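Side-chain contacts in SusD/RagB family nutrient-binding outer membrane lipoprotein (Bacteroides vulgatus, PDB 4F7A), which probably binds mucin O-glycans at the outer membrane as a SusD-like lipoprotein with a TPR-like helical fold, serving nutrient capture: residues Tyr75-Gly80 with Ile466-Leu471; Gly232-Glu235 with Glu239-Gln242; Gly301-Asp306 with Thr455-Gly460; Ala334-Phe339 with Ile429-Glu434. All blocks are in the same frame, centred on the assembly; numbering follows the deposited sequence.

Interaction 1. Residues Tyr75-Gly80 with Ile466-Leu471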
loop_
_atom_site.group_PDB
_atom_site.type_symbol
_atom_site.label_atom_id
_atom_site.label_comp_id
_atom_site.label_asym_id
_atom_site.label_seq_id
_atom_site.Cartn_x
_atom_site.Cartn_y
_atom_site.Cartn_z
ATOM N N TYR A 75 11.229 -16.483 3.531
ATOM C CA TYR A 75 11.955 -15.928 2.393
ATOM C C TYR A 75 12.354 -16.975 1.341
ATOM O O TYR A 75 13.287 -16.734 0.573
ATOM C CB TYR A 75 13.201 -15.127 2.813
ATOM C CG TYR A 75 12.983 -13.807 3.536
ATOM C CD1 TYR A 75 11.771 -13.107 3.476
ATOM C CD2 TYR A 75 14.017 -13.238 4.247
ATOM C CE1 TYR A 75 11.616 -11.883 4.114
ATOM C CE2 TYR A 75 13.866 -12.019 4.897
ATOM C CZ TYR A 75 12.675 -11.352 4.829
ATOM O OH TYR A 75 12.570 -10.151 5.477
ATOM N N ALA A 76 11.674 -18.125 1.316
ATOM C CA ALA A 76 11.811 -19.084 0.209
ATOM C C ALA A 76 10.680 -18.730 -0.754
ATOM O O ALA A 76 9.598 -19.294 -0.715
ATOM C CB ALA A 76 11.702 -20.524 0.711
ATOM N N LEU A 77 10.917 -17.720 -1.576
ATOM C CA LEU A 77 9.817 -17.079 -2.264
ATOM C C LEU A 77 9.197 -18.031 -3.289
ATOM O O LEU A 77 9.898 -18.654 -4.067
ATOM C CB LEU A 77 10.273 -15.789 -2.943
ATOM C CG LEU A 77 10.818 -14.682 -2.033
ATOM C CD1 LEU A 77 11.108 -13.446 -2.825
ATOM C CD2 LEU A 77 9.820 -14.320 -0.914
ATOM N N GLU A 78 7.870 -18.130 -3.246
ATOM C CA GLU A 78 7.097 -18.967 -4.137
ATOM C C GLU A 78 6.793 -18.200 -5.442
ATOM O O GLU A 78 6.061 -17.202 -5.444
ATOM C CB GLU A 78 5.814 -19.399 -3.432
ATOM C CG GLU A 78 4.983 -20.431 -4.167
ATOM C CD GLU A 78 5.661 -21.785 -4.298
ATOM O OE1 GLU A 78 6.630 -22.084 -3.554
ATOM O OE2 GLU A 78 5.211 -22.552 -5.166
ATOM N N ALA A 79 7.352 -18.709 -6.534
ATOM C CA ALA A 79 7.357 -18.050 -7.851
ATOM C C ALA A 79 5.951 -17.711 -8.337
ATOM O O ALA A 79 5.728 -16.636 -8.890
ATOM C CB ALA A 79 8.108 -18.935 -8.894
ATOM N N GLY A 80 5.013 -18.619 -8.123
ATOM C CA GLY A 80 3.609 -18.400 -8.519
ATOM C C GLY A 80 2.953 -17.280 -7.725
ATOM O O GLY A 80 2.158 -16.489 -8.271
ATOM N N ILE A 466 18.681 -6.596 6.681
ATOM C CA ILE A 466 18.229 -5.609 5.698
ATOM C C ILE A 466 16.732 -5.849 5.404
ATOM O O ILE A 466 15.960 -4.906 5.237
ATOM C CB ILE A 466 19.073 -5.639 4.429
ATOM C CG1 ILE A 466 20.500 -5.140 4.750
ATOM C CG2 ILE A 466 18.463 -4.790 3.323
ATOM C CD1 ILE A 466 21.536 -5.549 3.698
HETATM N N MSE A 467 16.361 -7.122 5.367
HETATM C CA MSE A 467 15.019 -7.605 5.077
HETATM C C MSE A 467 14.726 -7.558 3.571
HETATM O O MSE A 467 15.491 -6.947 2.779
HETATM C CB MSE A 467 13.938 -6.867 5.885
HETATM C CG MSE A 467 14.270 -6.692 7.362
HETATM SE SE MSE A 467 12.812 -5.910 8.374
HETATM C CE MSE A 467 11.641 -7.464 8.315
ATOM N N ILE A 468 13.633 -8.217 3.196
ATOM C CA ILE A 468 13.234 -8.310 1.798
ATOM C C ILE A 468 13.029 -6.900 1.205
ATOM O O ILE A 468 12.464 -5.995 1.860
ATOM C CB ILE A 468 11.986 -9.237 1.637
ATOM C CG1 ILE A 468 11.641 -9.419 0.164
ATOM C CG2 ILE A 468 10.747 -8.719 2.430
ATOM C CD1 ILE A 468 10.541 -10.511 -0.078
ATOM N N ARG A 469 13.542 -6.711 -0.010
ATOM C CA ARG A 469 13.578 -5.402 -0.657
ATOM C C ARG A 469 12.563 -5.241 -1.792
ATOM O O ARG A 469 12.267 -4.122 -2.203
ATOM C CB ARG A 469 14.971 -5.158 -1.244
ATOM C CG ARG A 469 16.131 -5.125 -0.256
ATOM C CD ARG A 469 16.075 -3.888 0.656
ATOM N NE ARG A 469 15.293 -4.123 1.866
ATOM C CZ ARG A 469 14.683 -3.175 2.583
ATOM N NH1 ARG A 469 14.663 -1.915 2.148
ATOM N NH2 ARG A 469 14.044 -3.497 3.718
ATOM N N ARG A 470 12.102 -6.365 -2.339
ATOM C CA ARG A 470 11.271 -6.386 -3.531
ATOM C C ARG A 470 10.833 -7.812 -3.784
ATOM O O ARG A 470 11.327 -8.752 -3.161
ATOM C CB ARG A 470 12.050 -5.888 -4.763
ATOM C CG ARG A 470 13.217 -6.803 -5.184
ATOM C CD ARG A 470 14.001 -6.256 -6.334
ATOM N NE ARG A 470 13.313 -6.372 -7.611
ATOM C CZ ARG A 470 13.362 -7.428 -8.428
ATOM N NH1 ARG A 470 14.077 -8.515 -8.129
ATOM N NH2 ARG A 470 12.706 -7.378 -9.589
ATOM N N LEU A 471 9.928 -7.971 -4.736
ATOM C CA LEU A 471 9.619 -9.290 -5.280
ATOM C C LEU A 471 10.338 -9.482 -6.604
ATOM O O LEU A 471 10.504 -8.530 -7.383
ATOM C CB LEU A 471 8.107 -9.466 -5.483
ATOM C CG LEU A 471 7.242 -9.347 -4.218
ATOM C CD1 LEU A 471 5.780 -9.716 -4.569
ATOM C CD2 LEU A 471 7.791 -10.181 -3.035
#
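Y75 and I468 meet obliquely, the phenol passing across the β-branched side chain so that Y75 CE1 lies 3.6 Å from I468 CB and 3.7 Å from I468 CG2. The same tilt carries the hydroxyl to the backbone: I468 N donates to Y75 OH at 3.2 Å, with an N-H...O angle of 156°. Selenomethionine M467 adds its CB, 3.6 Å from Y75 OH. The long branch of I468 runs the other way. With CG1 anti to the backbone N (chi1 -176°), CD1 reaches out to L77, whose CD2 comes to 4.0 Å, tip to tip. The contact thus ties the loop ahead of helix 79-82 to the long loop between helices 435-445 and 475-480 of the SusD-like fold; F57 touches both L77 and I468, and W439 also packs on I468. A phenylalanine in place of Y75 would probably keep much of the ring packing but leave I468 N without this acceptor. Beside the contact the 466-471 loop braces itself, R469 NE donating to M467 O at 3.0 Å from above the carbonyl plane, while R469 NH1 forms a salt bridge with D505.

Interaction 2. Residues Gly232-Glu235 with Glu239-Gln242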
loop_
_atom_site.group_PDB
_atom_site.type_symbol
_atom_site.label_atom_id
_atom_site.label_comp_id
_atom_site.label_asym_id
_atom_site.label_seq_id
_atom_site.Cartn_x
_atom_site.Cartn_y
_atom_site.Cartn_z
ATOM N N GLY A 232 -6.720 21.253 -3.308
ATOM C CA GLY A 232 -6.459 20.729 -1.972
ATOM C C GLY A 232 -6.033 19.278 -1.979
ATOM O O GLY A 232 -5.913 18.676 -3.041
ATOM N N VAL A 233 -5.785 18.744 -0.775
ATOM C CA VAL A 233 -5.480 17.338 -0.571
ATOM C C VAL A 233 -6.497 16.800 0.432
ATOM O O VAL A 233 -7.239 17.567 1.062
ATOM C CB VAL A 233 -4.038 17.119 -0.056
ATOM C CG1 VAL A 233 -2.979 17.549 -1.115
ATOM C CG2 VAL A 233 -3.786 17.858 1.284
ATOM N N ILE A 234 -6.553 15.484 0.559
ATOM C CA ILE A 234 -7.535 14.851 1.431
ATOM C C ILE A 234 -7.177 15.120 2.886
ATOM O O ILE A 234 -6.063 14.837 3.316
ATOM C CB ILE A 234 -7.641 13.338 1.132
ATOM C CG1 ILE A 234 -8.119 13.128 -0.320
ATOM C CG2 ILE A 234 -8.645 12.664 2.108
ATOM C CD1 ILE A 234 -7.979 11.718 -0.798
ATOM N N GLU A 235 -8.131 15.686 3.636
ATOM C CA GLU A 235 -7.937 16.054 5.044
ATOM C C GLU A 235 -8.938 15.416 6.002
ATOM O O GLU A 235 -8.658 15.316 7.192
ATOM C CB GLU A 235 -8.031 17.583 5.179
ATOM C CG GLU A 235 -6.862 18.275 4.487
ATOM C CD GLU A 235 -6.873 19.785 4.618
ATOM O OE1 GLU A 235 -7.791 20.329 5.239
ATOM O OE2 GLU A 235 -5.945 20.434 4.098
ATOM N N GLU A 239 -13.563 11.576 3.084
ATOM C CA GLU A 239 -13.110 11.679 1.685
ATOM C C GLU A 239 -12.020 10.651 1.324
ATOM O O GLU A 239 -11.352 10.763 0.297
ATOM C CB GLU A 239 -12.647 13.120 1.384
ATOM C CG GLU A 239 -13.789 14.140 1.565
ATOM C CD GLU A 239 -13.533 15.505 0.935
ATOM O OE1 GLU A 239 -12.378 15.872 0.654
ATOM O OE2 GLU A 239 -14.517 16.242 0.765
ATOM N N ASN A 240 -11.839 9.646 2.171
ATOM C CA ASN A 240 -10.797 8.641 1.928
ATOM C C ASN A 240 -11.076 7.965 0.571
ATOM O O ASN A 240 -12.220 7.703 0.230
ATOM C CB ASN A 240 -10.824 7.573 3.030
ATOM C CG ASN A 240 -10.166 8.021 4.300
ATOM O OD1 ASN A 240 -9.624 9.134 4.370
ATOM N ND2 ASN A 240 -10.229 7.166 5.335
ATOM N N ILE A 241 -10.022 7.710 -0.194
ATOM C CA ILE A 241 -10.153 6.945 -1.432
ATOM C C ILE A 241 -10.278 5.481 -1.025
ATOM O O ILE A 241 -9.395 4.929 -0.362
ATOM C CB ILE A 241 -8.946 7.131 -2.366
ATOM C CG1 ILE A 241 -8.679 8.639 -2.616
ATOM C CG2 ILE A 241 -9.147 6.350 -3.686
ATOM C CD1 ILE A 241 -9.893 9.491 -3.111
ATOM N N GLN A 242 -11.381 4.867 -1.440
ATOM C CA GLN A 242 -11.697 3.498 -1.070
ATOM C C GLN A 242 -12.664 2.938 -2.096
ATOM O O GLN A 242 -13.535 3.646 -2.584
ATOM C CB GLN A 242 -12.320 3.437 0.318
ATOM C CG GLN A 242 -13.497 4.351 0.554
ATOM C CD GLN A 242 -13.904 4.373 2.014
ATOM O OE1 GLN A 242 -13.111 4.071 2.884
ATOM N NE2 GLN A 242 -15.142 4.732 2.281
HETATM O O HOH W 1 -10.805 16.156 2.803
#
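I234 reaches across to the backbone of E239 and the side chain of I241, and its atoms divide the work. At CB the chain forks. The short branch, CG2, rests against the peptide after E239, 3.8 Å from E239 O, with E239 CB at 4.1 Å. The other branch starts beside the backbone N (chi1 -62°), and CG1 passes the same carbonyl oxygen at a longer distance. At the tip, I234 CD1 also lies 3.7 Å from E239 O and meets I241 CG1 at 3.6 Å, the two isoleucines crossing at about a right angle. An alanine at I234 would remove both branches and would probably open a gap against I241 and the E239 carbonyl. Here the chain leaves helix 216-228, changes direction and leads into strand 241-243, which pairs antiparallel with strand 329-332; L332 of that strand packs on both isoleucines. A water bridges the two segments, accepting from E235 N at 2.8 Å and donating to E239 OE1 at 2.7 Å. That carboxylate oxygen also forms a salt bridge with K198, and N240 OD1 accepts from A334 N. The contact therefore combines isoleucine packing with a polar link made through water, and the lysine would be expected to favour a charged carboxylate at E239.

Interaction 3. Residues Gly301-Asp306 with Thr455-Gly460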
loop_
_atom_site.group_PDB
_atom_site.type_symbol
_atom_site.label_atom_id
_atom_site.label_comp_id
_atom_site.label_asym_id
_atom_site.label_seq_id
_atom_site.Cartn_x
_atom_site.Cartn_y
_atom_site.Cartn_z
ATOM N N GLY A 301 8.398 -16.010 9.634
ATOM C CA GLY A 301 9.611 -16.800 9.413
ATOM C C GLY A 301 9.831 -17.928 10.380
ATOM O O GLY A 301 10.983 -18.292 10.650
ATOM N N VAL A 302 8.744 -18.485 10.925
ATOM C CA VAL A 302 8.835 -19.693 11.732
ATOM C C VAL A 302 8.596 -20.893 10.791
ATOM O O VAL A 302 7.500 -21.079 10.266
ATOM C CB VAL A 302 7.830 -19.689 12.894
ATOM C CG1 VAL A 302 7.910 -21.004 13.689
ATOM C CG2 VAL A 302 8.111 -18.506 13.828
ATOM N N TYR A 303 9.644 -21.667 10.567
ATOM C CA TYR A 303 9.625 -22.723 9.576
ATOM C C TYR A 303 8.704 -23.839 10.032
ATOM O O TYR A 303 8.753 -24.258 11.180
ATOM C CB TYR A 303 11.038 -23.282 9.350
ATOM C CG TYR A 303 11.042 -24.430 8.375
ATOM C CD1 TYR A 303 11.067 -24.199 6.996
ATOM C CD2 TYR A 303 10.952 -25.745 8.820
ATOM C CE1 TYR A 303 11.055 -25.243 6.094
ATOM C CE2 TYR A 303 10.912 -26.806 7.916
ATOM C CZ TYR A 303 10.964 -26.545 6.559
ATOM O OH TYR A 303 10.929 -27.587 5.669
ATOM N N ALA A 304 7.857 -24.293 9.113
ATOM C CA ALA A 304 7.066 -25.514 9.269
ATOM C C ALA A 304 6.680 -25.923 7.855
ATOM O O ALA A 304 6.909 -25.170 6.907
ATOM C CB ALA A 304 5.816 -25.261 10.123
ATOM N N LYS A 305 6.087 -27.095 7.703
ATOM C CA LYS A 305 5.719 -27.561 6.384
ATOM C C LYS A 305 4.443 -28.392 6.487
ATOM O O LYS A 305 3.961 -28.684 7.575
ATOM C CB LYS A 305 6.860 -28.386 5.783
ATOM C CG LYS A 305 7.267 -29.568 6.638
ATOM C CD LYS A 305 8.311 -30.430 5.953
ATOM C CE LYS A 305 8.768 -31.546 6.874
ATOM N NZ LYS A 305 9.034 -32.774 6.103
ATOM N N ASP A 306 3.921 -28.771 5.334
ATOM C CA ASP A 306 2.678 -29.503 5.255
ATOM C C ASP A 306 2.782 -30.793 6.041
ATOM O O ASP A 306 3.734 -31.553 5.879
ATOM C CB ASP A 306 2.356 -29.813 3.795
ATOM C CG ASP A 306 0.880 -30.076 3.558
ATOM O OD1 ASP A 306 0.079 -29.983 4.506
ATOM O OD2 ASP A 306 0.536 -30.356 2.399
ATOM N N THR A 455 13.706 -17.637 10.622
ATOM C CA THR A 455 14.436 -18.536 9.723
ATOM C C THR A 455 14.454 -17.926 8.320
ATOM O O THR A 455 13.412 -17.484 7.809
ATOM C CB THR A 455 13.785 -19.925 9.677
ATOM O OG1 THR A 455 13.911 -20.559 10.969
ATOM C CG2 THR A 455 14.409 -20.819 8.572
ATOM N N ASN A 456 15.632 -17.911 7.708
ATOM C CA ASN A 456 15.852 -17.292 6.396
ATOM C C ASN A 456 16.310 -18.374 5.429
ATOM O O ASN A 456 17.463 -18.748 5.428
ATOM C CB ASN A 456 16.874 -16.159 6.513
ATOM C CG ASN A 456 17.108 -15.421 5.200
ATOM O OD1 ASN A 456 16.903 -15.974 4.121
ATOM N ND2 ASN A 456 17.608 -14.185 5.291
ATOM N N ASN A 457 15.374 -18.892 4.629
ATOM C CA ASN A 457 15.673 -19.946 3.663
ATOM C C ASN A 457 15.770 -19.395 2.244
ATOM O O ASN A 457 15.424 -20.090 1.276
ATOM C CB ASN A 457 14.614 -21.060 3.748
ATOM C CG ASN A 457 14.801 -21.954 4.984
ATOM O OD1 ASN A 457 15.834 -21.887 5.650
ATOM N ND2 ASN A 457 13.806 -22.792 5.282
ATOM N N SER A 458 16.306 -18.187 2.114
ATOM C CA SER A 458 16.427 -17.531 0.807
ATOM C C SER A 458 17.687 -17.934 0.027
ATOM O O SER A 458 17.976 -17.347 -1.018
ATOM C CB SER A 458 16.436 -16.018 1.006
ATOM O OG SER A 458 17.699 -15.605 1.490
ATOM N N ASN A 459 18.446 -18.893 0.553
ATOM C CA ASN A 459 19.690 -19.331 -0.093
ATOM C C ASN A 459 20.667 -18.165 -0.267
ATOM O O ASN A 459 21.358 -18.070 -1.280
ATOM C CB ASN A 459 19.387 -19.992 -1.453
ATOM C CG ASN A 459 20.548 -20.832 -1.968
ATOM O OD1 ASN A 459 21.327 -21.376 -1.182
ATOM N ND2 ASN A 459 20.661 -20.943 -3.298
ATOM N N GLY A 460 20.714 -17.270 0.730
ATOM C CA GLY A 460 21.602 -16.113 0.689
ATOM C C GLY A 460 21.150 -14.935 -0.186
ATOM O O GLY A 460 21.866 -13.933 -0.268
HETATM O O HOH W 2 11.935 -21.377 12.445
#
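The phenol ring of Y303 and the side-chain amide of N457 cross at about a right angle, their planes 64° apart. The amide nitrogen does the touching: N457 ND2 comes obliquely to one side of the ring, 3.5 Å from Y303 CD1, with CE1 a little farther off. Y303 CG stands anti to the backbone N (chi1 177°), which places the CD1-CE1 side of the ring beside N457 ND2; D70 also touches the Y303 side chain. Nearer the backbone, Y303 CB meets the methyl CG2 of T455 at 4.2 Å. Two residues earlier in each loop, T455 N donates to G301 O at 2.8 Å in a weak, bent bond of 129°. G301 has a positive phi, which favours glycine, and a side chain here would point toward the carbonyl of T455. A water completes the junction, accepting from Y303 N at 3.0 Å and lying 2.6 Å from T455 OG1. The 455-460 loop keeps its own shape through an Asx turn: S458 N donates to N456 OD1 at 3.0 Å, in the carbonyl plane of the amide. N456 ND2 in turn bonds to I462 O and T464 OG1. These are two irregular loops of the SusD-like fold, and the centre of the contact lies about 25 Å from that of the chain. T73 and V74 tie into them as well, bonded to G301 N and to the backbone of N457. Bent bond, bridging water and lone amide-ring touch together imply a mainly polar junction, with little apolar packing between the two loops.

Interaction 4. Residues Ala334-Phe339 with Ile429-Glu434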
loop_
_atom_site.group_PDB
_atom_site.type_symbol
_atom_site.label_atom_id
_atom_site.label_comp_id
_atom_site.label_asym_id
_atom_site.label_seq_id
_atom_site.Cartn_x
_atom_site.Cartn_y
_atom_site.Cartn_z
ATOM N N ALA A 334 -7.034 10.252 4.393
ATOM C CA ALA A 334 -6.740 11.530 4.985
ATOM C C ALA A 334 -5.612 11.418 6.029
ATOM O O ALA A 334 -4.695 12.245 6.068
ATOM C CB ALA A 334 -8.031 12.071 5.637
ATOM N N ALA A 335 -5.666 10.396 6.875
ATOM C CA ALA A 335 -4.643 10.227 7.915
ATOM C C ALA A 335 -3.260 10.105 7.262
ATOM O O ALA A 335 -2.329 10.829 7.627
ATOM C CB ALA A 335 -4.950 8.984 8.820
ATOM N N GLU A 336 -3.130 9.214 6.289
ATOM C CA GLU A 336 -1.867 9.074 5.538
ATOM C C GLU A 336 -1.428 10.424 4.967
ATOM O O GLU A 336 -0.259 10.783 5.012
ATOM C CB GLU A 336 -2.012 8.043 4.403
ATOM C CG GLU A 336 -0.763 8.000 3.524
ATOM C CD GLU A 336 -0.884 7.196 2.253
ATOM O OE1 GLU A 336 -1.910 6.508 2.048
ATOM O OE2 GLU A 336 0.084 7.257 1.458
ATOM N N THR A 337 -2.367 11.167 4.412
ATOM C CA THR A 337 -2.043 12.450 3.796
ATOM C C THR A 337 -1.446 13.433 4.840
ATOM O O THR A 337 -0.465 14.129 4.570
ATOM C CB THR A 337 -3.257 13.025 3.030
ATOM O OG1 THR A 337 -3.691 12.056 2.051
ATOM C CG2 THR A 337 -2.889 14.339 2.319
ATOM N N TRP A 338 -2.010 13.455 6.038
ATOM C CA TRP A 338 -1.444 14.264 7.127
ATOM C C TRP A 338 -0.017 13.813 7.512
ATOM O O TRP A 338 0.846 14.648 7.798
ATOM C CB TRP A 338 -2.353 14.255 8.351
ATOM C CG TRP A 338 -3.554 15.167 8.229
ATOM C CD1 TRP A 338 -4.842 14.791 8.124
ATOM C CD2 TRP A 338 -3.549 16.599 8.166
ATOM N NE1 TRP A 338 -5.652 15.887 7.999
ATOM C CE2 TRP A 338 -4.881 17.014 8.029
ATOM C CE3 TRP A 338 -2.546 17.570 8.202
ATOM C CZ2 TRP A 338 -5.242 18.364 7.947
ATOM C CZ3 TRP A 338 -2.903 18.904 8.150
ATOM C CH2 TRP A 338 -4.233 19.290 8.028
ATOM N N PHE A 339 0.226 12.510 7.538
ATOM C CA PHE A 339 1.567 12.001 7.867
ATOM C C PHE A 339 2.571 12.316 6.744
ATOM O O PHE A 339 3.752 12.514 6.999
ATOM C CB PHE A 339 1.530 10.503 8.168
ATOM C CG PHE A 339 0.812 10.152 9.443
ATOM C CD1 PHE A 339 1.241 10.665 10.652
ATOM C CD2 PHE A 339 -0.298 9.332 9.435
ATOM C CE1 PHE A 339 0.578 10.353 11.837
ATOM C CE2 PHE A 339 -0.955 8.990 10.614
ATOM C CZ PHE A 339 -0.523 9.510 11.814
ATOM N N ILE A 429 0.261 2.309 11.150
ATOM C CA ILE A 429 -0.987 1.954 11.838
ATOM C C ILE A 429 -2.202 2.466 11.032
ATOM O O ILE A 429 -3.181 1.730 10.830
ATOM C CB ILE A 429 -1.061 2.461 13.307
ATOM C CG1 ILE A 429 0.096 1.922 14.153
ATOM C CG2 ILE A 429 -2.389 2.030 13.935
ATOM C CD1 ILE A 429 0.281 2.650 15.559
ATOM N N ALA A 430 -2.095 3.689 10.522
ATOM C CA ALA A 430 -3.192 4.381 9.861
ATOM C C ALA A 430 -3.504 3.874 8.463
ATOM O O ALA A 430 -4.630 4.044 8.002
ATOM C CB ALA A 430 -2.901 5.903 9.807
ATOM N N CYS A 431 -2.531 3.240 7.789
ATOM C CA CYS A 431 -2.762 2.696 6.435
ATOM C C CYS A 431 -3.438 1.326 6.438
ATOM O O CYS A 431 -3.794 0.820 5.374
ATOM C CB CYS A 431 -1.430 2.608 5.668
ATOM S SG CYS A 431 -0.862 4.226 5.071
ATOM N N TRP A 432 -3.578 0.726 7.625
ATOM C CA TRP A 432 -4.160 -0.601 7.796
ATOM C C TRP A 432 -5.577 -0.616 7.213
ATOM O O TRP A 432 -6.331 0.346 7.414
ATOM C CB TRP A 432 -4.200 -0.937 9.297
ATOM C CG TRP A 432 -4.642 -2.332 9.635
ATOM C CD1 TRP A 432 -3.836 -3.412 9.849
ATOM C CD2 TRP A 432 -5.982 -2.809 9.751
ATOM N NE1 TRP A 432 -4.586 -4.517 10.099
ATOM C CE2 TRP A 432 -5.913 -4.171 10.061
ATOM C CE3 TRP A 432 -7.248 -2.202 9.662
ATOM C CZ2 TRP A 432 -7.055 -4.951 10.279
ATOM C CZ3 TRP A 432 -8.361 -2.982 9.862
ATOM C CH2 TRP A 432 -8.258 -4.336 10.169
ATOM N N PRO A 433 -5.959 -1.705 6.508
ATOM C CA PRO A 433 -5.259 -2.985 6.289
ATOM C C PRO A 433 -4.459 -3.100 4.988
ATOM O O PRO A 433 -4.100 -4.222 4.575
ATOM C CB PRO A 433 -6.407 -3.966 6.249
ATOM C CG PRO A 433 -7.500 -3.159 5.514
ATOM C CD PRO A 433 -7.331 -1.748 5.973
ATOM N N GLU A 434 -4.154 -1.966 4.375
ATOM C CA GLU A 434 -3.619 -1.951 3.005
ATOM C C GLU A 434 -2.112 -2.166 3.032
ATOM O O GLU A 434 -1.335 -1.224 3.201
ATOM C CB GLU A 434 -3.981 -0.639 2.289
ATOM C CG GLU A 434 -4.048 -0.778 0.753
ATOM C CD GLU A 434 -2.689 -1.079 0.172
ATOM O OE1 GLU A 434 -1.878 -0.130 0.148
ATOM O OE2 GLU A 434 -2.430 -2.251 -0.243
#
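The carboxylate of E336 is held through OE2 by a salt bridge with R206 and lies against C431, with E336 OE1 3.9 Å from C431 SG. The arginine matches this buried acid and would be expected to favour its charged form. The glutamate chain is extended, with CG anti to the backbone N (chi1 174°), and runs alongside the thiol, so that E336 CB, too, is only 4.0 Å from C431 SG. One residue back, A430 turns its methyl toward the other helix: CB touches A335 CB at 3.8 Å and F339 CE2 at 3.7 Å. The methyl meets the phenyl ring at its edge, near the ring plane, and A335 and F339 stand one helical turn apart to receive it. Here helix 334-346 packs on helix 416-431 at A430 and C431 in the TPR-like helical body, the small alanines letting the backbones come near, with A335 and A430 CA atoms 6.3 Å apart. I423, Q426 and K427 of helix 416-431 continue the contact along F339. E434 N-caps helix 435-445 and forms a salt bridge with R127, so the two acids, with E336 OE1 and E434 OE1 6.9 Å apart, have an arginine each.

Overall arrangement
Interactions 2 and 4 adjoin around the start of helix 334-346: E235 O meets W338 NE1, and I234 O packs on T337 CB. Interactions 1 and 3 touch in another region, where Y75 O packs on S458 CB, and both draw on the long loop between helices 435-445 and 475-480. Interaction 4 is the most central, its centre about 10 Å from that of the chain, and is apolar helix packing beside a paired acid. Interactions 1 and 2 are also buried, the first adding a direct hydrogen bond, the second a bridging water. Interaction 3, farthest out and only partly buried, depends most on polar groups.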